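PDB 1NPY: hypothetical shikimate 5-dehydrogenase-like protein HI0607, which catalyses the NADP(+)-dependent oxidation of shikimate to 3-dehydroshikimate in vitro, though so weakly that shikimate may not be its biological substrate. Local coordinates for residues A[10-15]-A[43-48]; A[104-109]-A[236-241]; A[122-127]-A[133-138]. All blocks are in the same frame, centred on the assembly; numbering follows the deposited sequence.

A two-domain enzyme shows how local packing builds each domain and how a further contact joins helices between them. From the N terminus, interaction 1 closes first: strand 7-12 meets helix 45-55 across a loop holding helix 19-31 and strand 35-40, within the mixed-sheet domain. Interaction 2 opens only afterwards, at helix 102-113, and closes a far longer loop when helix 235-251 returns against it. Nested inside that loop is interaction 3, a short strand-to-helix return in the parallel-sheet domain. Interactions 2 and 3 touch, I107 and V108 packing on A137, whereas interaction 1 stands apart, its nearest atoms about 12 Å from interaction 2.

Interaction 1 of 3, residues A[10-15]-A[43-48]; sequences MSLSGR and QDIEHA
In the N-terminal alpha/beta domain, L12 at the end of strand 7-12 packs against I45 and A48 in the first turn of helix 45-55, so that the leucine forms part of the contact between the sheet and this helix. The contact is small and wholly apolar. L12 CD1 does all the touching: it comes within 3.9 Å of A48 CB and 4.1 Å of I45 CD1, lying against two side chains that the helix presents three residues apart. The leucine takes chi1 -77°, which sets CG beside the backbone N and sends the branch out from the sheet. I45 starts off to one side, but its CG1 arm, anti to the backbone N at chi1 -166°, carries CD1 across to the leucine, and the two side chains meet obliquely. The backbones remain well separated, with L12 CA 8.4 Å from A48 CA.

The helix start that offers these groups is ordered by D44, its N-cap. D44 OD1 accepts from H47 N at 3.3 Å, the donor arriving from well above the carboxylate plane, and D44 O takes A48 N at 3.0 Å in the first helical turn. F40, C60 and I49 also pack on L12, and F66 lies against I45. Helix 45-55 joins strand 35-40 to strand 59-62, and strand 7-12 lies between those two in the sheet; a helix packed across the skipped strand is characteristic of a beta-alpha-beta crossover.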
loop_
_atom_site.group_PDB
_atom_site.type_symbol
_atom_site.label_atom_id
_atom_site.label_comp_id
_atom_site.label_asym_id
_atom_site.label_seq_id
_atom_site.Cartn_x
_atom_site.Cartn_y
_atom_site.Cartn_z
ATOM N N MET A 10 0.327 -14.844 -8.891
ATOM C CA MET A 10 -0.607 -14.089 -9.724
ATOM C C MET A 10 -1.261 -12.919 -9.012
ATOM O O MET A 10 -1.021 -12.672 -7.824
ATOM C CB MET A 10 -1.693 -15.056 -10.199
ATOM C CG MET A 10 -2.603 -15.647 -9.134
ATOM S SD MET A 10 -3.902 -16.656 -9.841
ATOM C CE MET A 10 -5.094 -15.376 -10.164
ATOM N N SER A 11 -2.070 -12.172 -9.763
ATOM C CA SER A 11 -2.896 -11.143 -9.145
ATOM C C SER A 11 -4.307 -11.215 -9.764
ATOM O O SER A 11 -4.487 -11.742 -10.863
ATOM C CB SER A 11 -2.326 -9.750 -9.353
ATOM O OG SER A 11 -2.325 -9.344 -10.706
ATOM N N LEU A 12 -5.267 -10.687 -9.018
ATOM C CA LEU A 12 -6.647 -10.553 -9.474
ATOM C C LEU A 12 -7.080 -9.116 -9.255
ATOM O O LEU A 12 -6.997 -8.619 -8.141
ATOM C CB LEU A 12 -7.583 -11.473 -8.685
ATOM C CG LEU A 12 -7.585 -12.951 -9.029
ATOM C CD1 LEU A 12 -8.337 -13.686 -7.945
ATOM C CD2 LEU A 12 -8.219 -13.253 -10.401
ATOM N N SER A 13 -7.582 -8.458 -10.302
ATOM C CA SER A 13 -8.047 -7.079 -10.211
ATOM C C SER A 13 -9.087 -6.865 -11.300
ATOM O O SER A 13 -9.075 -7.551 -12.321
ATOM C CB SER A 13 -6.990 -6.026 -10.553
ATOM O OG SER A 13 -5.675 -6.510 -10.490
ATOM N N GLY A 14 -9.905 -5.837 -11.112
ATOM C CA GLY A 14 -10.891 -5.476 -12.116
ATOM C C GLY A 14 -10.225 -4.836 -13.318
ATOM O O GLY A 14 -10.732 -4.955 -14.452
ATOM N N ARG A 15 -9.076 -4.199 -13.081
ATOM C CA ARG A 15 -8.302 -3.537 -14.128
ATOM C C ARG A 15 -6.824 -3.859 -13.935
ATOM O O ARG A 15 -6.090 -3.109 -13.284
ATOM C CB ARG A 15 -8.524 -2.014 -14.123
ATOM C CG ARG A 15 -9.908 -1.594 -14.624
ATOM C CD ARG A 15 -10.395 -2.253 -15.919
ATOM N NE ARG A 15 -9.772 -1.726 -17.129
ATOM C CZ ARG A 15 -9.994 -0.517 -17.632
ATOM N NH1 ARG A 15 -10.810 0.340 -17.027
ATOM N NH2 ARG A 15 -9.369 -0.157 -18.748
ATOM N N GLN A 43 -14.800 -12.102 -13.140
ATOM C CA GLN A 43 -16.106 -11.590 -12.730
ATOM C C GLN A 43 -16.770 -12.516 -11.724
ATOM O O GLN A 43 -17.948 -12.346 -11.386
ATOM C CB GLN A 43 -17.006 -11.374 -13.949
ATOM C CG GLN A 43 -16.469 -10.399 -14.983
ATOM C CD GLN A 43 -17.520 -10.138 -16.026
ATOM O OE1 GLN A 43 -17.623 -10.886 -17.000
ATOM N NE2 GLN A 43 -18.362 -9.141 -15.784
ATOM N N ASP A 44 -16.009 -13.450 -11.162
ATOM C CA ASP A 44 -16.526 -14.388 -10.173
ATOM C C ASP A 44 -15.473 -14.701 -9.117
ATOM O O ASP A 44 -14.821 -15.754 -9.199
ATOM C CB ASP A 44 -16.894 -15.673 -10.908
ATOM C CG ASP A 44 -17.552 -16.728 -10.047
ATOM O OD1 ASP A 44 -17.676 -16.636 -8.800
ATOM O OD2 ASP A 44 -17.987 -17.754 -10.603
ATOM N N ILE A 45 -15.329 -13.800 -8.146
ATOM C CA ILE A 45 -14.297 -13.903 -7.112
ATOM C C ILE A 45 -14.378 -15.246 -6.393
ATOM O O ILE A 45 -13.326 -15.836 -6.074
ATOM C CB ILE A 45 -14.322 -12.675 -6.153
ATOM C CG1 ILE A 45 -13.065 -12.568 -5.279
ATOM C CG2 ILE A 45 -15.533 -12.736 -5.259
ATOM C CD1 ILE A 45 -11.767 -12.609 -6.069
ATOM N N GLU A 46 -15.591 -15.727 -6.112
ATOM C CA GLU A 46 -15.738 -17.017 -5.446
ATOM C C GLU A 46 -14.976 -18.141 -6.138
ATOM O O GLU A 46 -14.173 -18.861 -5.531
ATOM C CB GLU A 46 -17.207 -17.432 -5.307
ATOM C CG GLU A 46 -17.424 -18.819 -4.760
ATOM C CD GLU A 46 -18.893 -19.195 -4.628
ATOM O OE1 GLU A 46 -19.815 -18.434 -4.985
ATOM O OE2 GLU A 46 -19.109 -20.310 -4.154
ATOM N N HIS A 47 -15.230 -18.315 -7.425
ATOM C CA HIS A 47 -14.603 -19.428 -8.141
ATOM C C HIS A 47 -13.169 -19.123 -8.552
ATOM O O HIS A 47 -12.380 -20.048 -8.739
ATOM C CB HIS A 47 -15.473 -19.915 -9.304
ATOM C CG HIS A 47 -16.789 -20.462 -8.857
ATOM N ND1 HIS A 47 -16.902 -21.626 -8.132
ATOM C CD2 HIS A 47 -18.039 -19.951 -8.942
ATOM C CE1 HIS A 47 -18.168 -21.816 -7.802
ATOM N NE2 HIS A 47 -18.886 -20.846 -8.333
ATOM N N ALA A 48 -12.807 -17.848 -8.614
ATOM C CA ALA A 48 -11.405 -17.482 -8.792
ATOM C C ALA A 48 -10.570 -17.926 -7.595
ATOM O O ALA A 48 -9.539 -18.583 -7.786
ATOM C CB ALA A 48 -11.285 -16.004 -9.012
#

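Interaction 2 of 3, residues A[104-109]-A[236-241]; sequences YIAIVK and AAVIVL
L241 reaches across to A106 and K109 where two helices pack face to face, helix 102-113 against helix 235-251, the pair that connects the two domains in the shikimate dehydrogenase fold. The short segments cross steeply, at 124° between their N-to-C directions, with axes 8.9 Å apart. A106 lies at the closest backbone approach of the two segments, its CA 5.6 Å from L241 CA.

L241 sets out toward helix 102-113. With CG anti to the backbone N (chi1 -176°), its stem passes over the alanine methyl, and L241 CG stands 3.9 Å from A106 CB. V238, one turn earlier, borders the same methyl less tightly: V238 O approaches A106 CB to 4.1 Å, and V238 CG1 comes no nearer to it than 4.5 Å. K109 takes part through the base of its side chain, while the rest leads away from segment 236-241; K109 also touches E245, further along the same helix 235-251.

No hydrogen bond spans the two segments; they meet by apolar packing. V238 and I107 both also pack on M130, a residue assigned to NADP(+) binding by similarity, which places this junction beside the probable cofactor site. Next to exposed K109, the CD2 methyl of L241 lies against two groups of helix 102-113, 3.7 Å from both A106 O and K109 CB.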
loop_
_atom_site.group_PDB
_atom_site.type_symbol
_atom_site.label_atom_id
_atom_site.label_comp_id
_atom_site.label_asym_id
_atom_site.label_seq_id
_atom_site.Cartn_x
_atom_site.Cartn_y
_atom_site.Cartn_z
ATOM N N TYR A 104 -0.586 -2.326 4.561
ATOM C CA TYR A 104 -0.442 -2.084 5.985
ATOM C C TYR A 104 0.984 -2.396 6.455
ATOM O O TYR A 104 1.618 -1.585 7.135
ATOM C CB TYR A 104 -1.504 -2.895 6.746
ATOM C CG TYR A 104 -1.297 -2.903 8.240
ATOM C CD1 TYR A 104 -1.806 -1.879 9.037
ATOM C CD2 TYR A 104 -0.527 -3.896 8.853
ATOM C CE1 TYR A 104 -1.545 -1.847 10.399
ATOM C CE2 TYR A 104 -0.294 -3.876 10.214
ATOM C CZ TYR A 104 -0.814 -2.859 10.982
ATOM O OH TYR A 104 -0.544 -2.854 12.339
ATOM N N ILE A 105 1.501 -3.570 6.098
ATOM C CA ILE A 105 2.855 -3.951 6.498
ATOM C C ILE A 105 3.861 -2.919 5.995
ATOM O O ILE A 105 4.760 -2.524 6.738
ATOM C CB ILE A 105 3.196 -5.385 6.058
ATOM C CG1 ILE A 105 2.248 -6.394 6.709
ATOM C CG2 ILE A 105 4.617 -5.792 6.429
ATOM C CD1 ILE A 105 2.330 -7.769 6.113
ATOM N N ALA A 106 3.750 -2.518 4.733
ATOM C CA ALA A 106 4.681 -1.547 4.152
ATOM C C ALA A 106 4.670 -0.223 4.901
ATOM O O ALA A 106 5.732 0.370 5.116
ATOM C CB ALA A 106 4.390 -1.315 2.660
ATOM N N ILE A 107 3.496 0.225 5.333
ATOM C CA ILE A 107 3.400 1.539 5.956
ATOM C C ILE A 107 4.046 1.471 7.344
ATOM O O ILE A 107 4.844 2.334 7.712
ATOM C CB ILE A 107 1.980 2.120 5.996
ATOM C CG1 ILE A 107 1.493 2.425 4.573
ATOM C CG2 ILE A 107 2.058 3.433 6.777
ATOM C CD1 ILE A 107 0.033 2.211 4.386
ATOM N N VAL A 108 3.773 0.387 8.063
ATOM C CA VAL A 108 4.412 0.140 9.360
ATOM C C VAL A 108 5.934 0.108 9.202
ATOM O O VAL A 108 6.662 0.699 10.007
ATOM C CB VAL A 108 3.932 -1.190 9.969
ATOM C CG1 VAL A 108 4.784 -1.566 11.203
ATOM C CG2 VAL A 108 2.460 -1.145 10.346
ATOM N N LYS A 109 6.427 -0.612 8.199
ATOM C CA LYS A 109 7.845 -0.638 7.891
ATOM C C LYS A 109 8.484 0.705 7.555
ATOM O O LYS A 109 9.610 0.977 7.990
ATOM C CB LYS A 109 8.188 -1.679 6.812
ATOM C CG LYS A 109 8.006 -3.124 7.291
ATOM C CD LYS A 109 8.672 -4.157 6.387
ATOM C CE LYS A 109 8.848 -5.548 7.025
ATOM N NZ LYS A 109 8.931 -5.515 8.517
ATOM N N ALA A 236 5.876 5.717 -4.306
ATOM C CA ALA A 236 6.637 4.688 -5.002
ATOM C C ALA A 236 7.270 3.720 -4.006
ATOM O O ALA A 236 7.336 2.517 -4.265
ATOM C CB ALA A 236 7.684 5.293 -5.899
ATOM N N ALA A 237 7.787 4.254 -2.903
ATOM C CA ALA A 237 8.319 3.394 -1.856
ATOM C C ALA A 237 7.275 2.429 -1.306
ATOM O O ALA A 237 7.651 1.311 -0.933
ATOM C CB ALA A 237 8.894 4.196 -0.704
ATOM N N VAL A 238 6.031 2.892 -1.161
ATOM C CA VAL A 238 4.943 2.049 -0.704
ATOM C C VAL A 238 4.676 0.931 -1.706
ATOM O O VAL A 238 4.603 -0.243 -1.333
ATOM C CB VAL A 238 3.651 2.823 -0.386
ATOM C CG1 VAL A 238 2.582 1.873 0.057
ATOM C CG2 VAL A 238 3.857 3.824 0.743
ATOM N N ILE A 239 4.548 1.272 -2.988
ATOM C CA ILE A 239 4.194 0.256 -3.980
ATOM C C ILE A 239 5.276 -0.804 -4.060
ATOM O O ILE A 239 4.984 -2.006 -4.161
ATOM C CB ILE A 239 3.970 0.872 -5.360
ATOM C CG1 ILE A 239 2.712 1.737 -5.331
ATOM C CG2 ILE A 239 3.796 -0.189 -6.430
ATOM C CD1 ILE A 239 2.422 2.408 -6.639
ATOM N N VAL A 240 6.524 -0.346 -4.045
ATOM C CA VAL A 240 7.619 -1.300 -4.114
ATOM C C VAL A 240 7.703 -2.199 -2.880
ATOM O O VAL A 240 7.838 -3.419 -3.012
ATOM C CB VAL A 240 8.969 -0.609 -4.398
ATOM C CG1 VAL A 240 10.096 -1.653 -4.283
ATOM C CG2 VAL A 240 8.946 0.019 -5.778
ATOM N N LEU A 241 7.591 -1.644 -1.680
ATOM C CA LEU A 241 7.775 -2.432 -0.472
ATOM C C LEU A 241 6.610 -3.394 -0.315
ATOM O O LEU A 241 6.839 -4.537 0.087
ATOM C CB LEU A 241 7.893 -1.530 0.764
ATOM C CG LEU A 241 8.179 -2.224 2.100
ATOM C CD1 LEU A 241 9.357 -3.185 1.963
ATOM C CD2 LEU A 241 8.449 -1.130 3.151
#

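Interaction 3 of 3, residues A[122-127]-A[133-138]; sequences VIVHGS and AVVAAF
Similar first torsions prepare V124 and V134 to meet: in each valine CG1 is anti to the backbone N and CG2 lies beside it, at chi1 176° in V124 and 167° in V134. On the strand this leaves V124 CG2 as the methyl facing the helix; on the helix it puts V134 CG1 forward, and the two lie 3.9 Å apart as the side chains run alongside in opposing directions. The same CG2 of V124 also meets V135 CG2 at 4.2 Å, so one strand methyl is shared by two consecutive helix residues.

A turn further along the helix, F138 approaches V122. V122 CG2 comes to 4.2 Å from F138 CE1, obliquely to the ring, while V134 CG1 lies in the ring plane at its edge. The phenylalanine is thus bordered by a valine of the strand and by V134 of its own helix; V134 O also accepts the backbone bond from F138 N. All five touching residues are buried, and V122 and V124, two apart on the strand, face the helix together.

Between strand 122-125 and helix 131-140 the chain makes the tight return of a Rossmann-type nucleotide-binding unit. The strand and the helix segment run nearly antiparallel, at 165°, and G126 and S127 leave the strand end in a glycine-rich turn that probably binds NADP(+).

Within the domain, strand 122-125 sits between strands 146-149 and 178-181 of the parallel sheet. V180 of the latter strand packs on V134 and F138, L146 also meets F138, and helix 102-113 brings I107 onto V134 and I111 onto F138.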
loop_
_atom_site.group_PDB
_atom_site.type_symbol
_atom_site.label_atom_id
_atom_site.label_comp_id
_atom_site.label_asym_id
_atom_site.label_seq_id
_atom_site.Cartn_x
_atom_site.Cartn_y
_atom_site.Cartn_z
ATOM N N VAL A 122 0.320 14.028 13.823
ATOM C CA VAL A 122 0.087 13.581 12.445
ATOM C C VAL A 122 -1.251 14.121 11.928
ATOM O O VAL A 122 -2.235 14.118 12.650
ATOM C CB VAL A 122 0.024 12.044 12.376
ATOM C CG1 VAL A 122 -0.125 11.560 10.932
ATOM C CG2 VAL A 122 1.296 11.470 12.999
ATOM N N ILE A 123 -1.298 14.575 10.675
ATOM C CA ILE A 123 -2.555 14.796 9.969
ATOM C C ILE A 123 -2.575 13.984 8.690
ATOM O O ILE A 123 -1.640 14.061 7.894
ATOM C CB ILE A 123 -2.805 16.295 9.670
ATOM C CG1 ILE A 123 -2.946 17.081 10.972
ATOM C CG2 ILE A 123 -4.035 16.463 8.769
ATOM C CD1 ILE A 123 -3.237 18.566 10.686
ATOM N N VAL A 124 -3.605 13.156 8.540
ATOM C CA VAL A 124 -3.878 12.405 7.324
ATOM C C VAL A 124 -4.963 13.120 6.513
ATOM O O VAL A 124 -6.062 13.356 7.018
ATOM C CB VAL A 124 -4.338 10.965 7.643
ATOM C CG1 VAL A 124 -4.704 10.234 6.376
ATOM C CG2 VAL A 124 -3.262 10.173 8.397
ATOM N N HIS A 125 -4.647 13.529 5.286
ATOM C CA HIS A 125 -5.620 14.102 4.374
ATOM C C HIS A 125 -6.160 12.973 3.508
ATOM O O HIS A 125 -5.468 12.417 2.662
ATOM C CB HIS A 125 -4.967 15.195 3.522
ATOM C CG HIS A 125 -5.926 16.014 2.715
ATOM N ND1 HIS A 125 -5.505 17.041 1.896
ATOM C CD2 HIS A 125 -7.278 16.028 2.666
ATOM C CE1 HIS A 125 -6.556 17.630 1.350
ATOM N NE2 HIS A 125 -7.646 17.025 1.793
ATOM N N GLY A 126 -7.430 12.651 3.717
ATOM C CA GLY A 126 -8.144 11.680 2.911
ATOM C C GLY A 126 -8.820 10.632 3.776
ATOM O O GLY A 126 -8.495 10.477 4.947
ATOM N N SER A 127 -9.801 9.941 3.205
ATOM C CA SER A 127 -10.587 8.970 3.961
ATOM C C SER A 127 -10.764 7.678 3.189
ATOM O O SER A 127 -11.476 6.795 3.657
ATOM C CB SER A 127 -11.946 9.543 4.376
ATOM O OG SER A 127 -12.751 9.799 3.236
ATOM N N ALA A 133 -5.319 1.856 5.931
ATOM C CA ALA A 133 -4.011 1.241 6.140
ATOM C C ALA A 133 -3.039 2.213 6.802
ATOM O O ALA A 133 -2.381 1.859 7.764
ATOM C CB ALA A 133 -3.416 0.775 4.830
ATOM N N VAL A 134 -3.012 3.458 6.348
ATOM C CA VAL A 134 -2.183 4.486 6.969
ATOM C C VAL A 134 -2.557 4.745 8.435
ATOM O O VAL A 134 -1.690 4.710 9.320
ATOM C CB VAL A 134 -2.231 5.776 6.113
ATOM C CG1 VAL A 134 -1.642 6.921 6.919
ATOM C CG2 VAL A 134 -1.510 5.521 4.768
ATOM N N VAL A 135 -3.837 5.000 8.693
ATOM C CA VAL A 135 -4.311 5.319 10.029
ATOM C C VAL A 135 -4.020 4.162 10.981
ATOM O O VAL A 135 -3.561 4.369 12.112
ATOM C CB VAL A 135 -5.788 5.720 10.024
ATOM C CG1 VAL A 135 -6.321 5.908 11.446
ATOM C CG2 VAL A 135 -5.951 6.999 9.233
ATOM N N ALA A 136 -4.282 2.941 10.523
ATOM C CA ALA A 136 -4.059 1.768 11.368
ATOM C C ALA A 136 -2.592 1.513 11.649
ATOM O O ALA A 136 -2.210 1.069 12.741
ATOM C CB ALA A 136 -4.694 0.534 10.718
ATOM N N ALA A 137 -1.765 1.760 10.639
ATOM C CA ALA A 137 -0.328 1.597 10.796
ATOM C C ALA A 137 0.233 2.574 11.818
ATOM O O ALA A 137 1.075 2.210 12.650
ATOM C CB ALA A 137 0.396 1.697 9.462
ATOM N N PHE A 138 -0.237 3.818 11.763
ATOM C CA PHE A 138 0.193 4.777 12.781
ATOM C C PHE A 138 -0.291 4.376 14.166
ATOM O O PHE A 138 0.467 4.446 15.130
ATOM C CB PHE A 138 -0.215 6.200 12.405
ATOM C CG PHE A 138 0.755 6.866 11.466
ATOM C CD1 PHE A 138 1.933 7.416 11.939
ATOM C CD2 PHE A 138 0.494 6.928 10.104
ATOM C CE1 PHE A 138 2.830 8.011 11.105
ATOM C CE2 PHE A 138 1.376 7.556 9.259
ATOM C CZ PHE A 138 2.553 8.091 9.751
#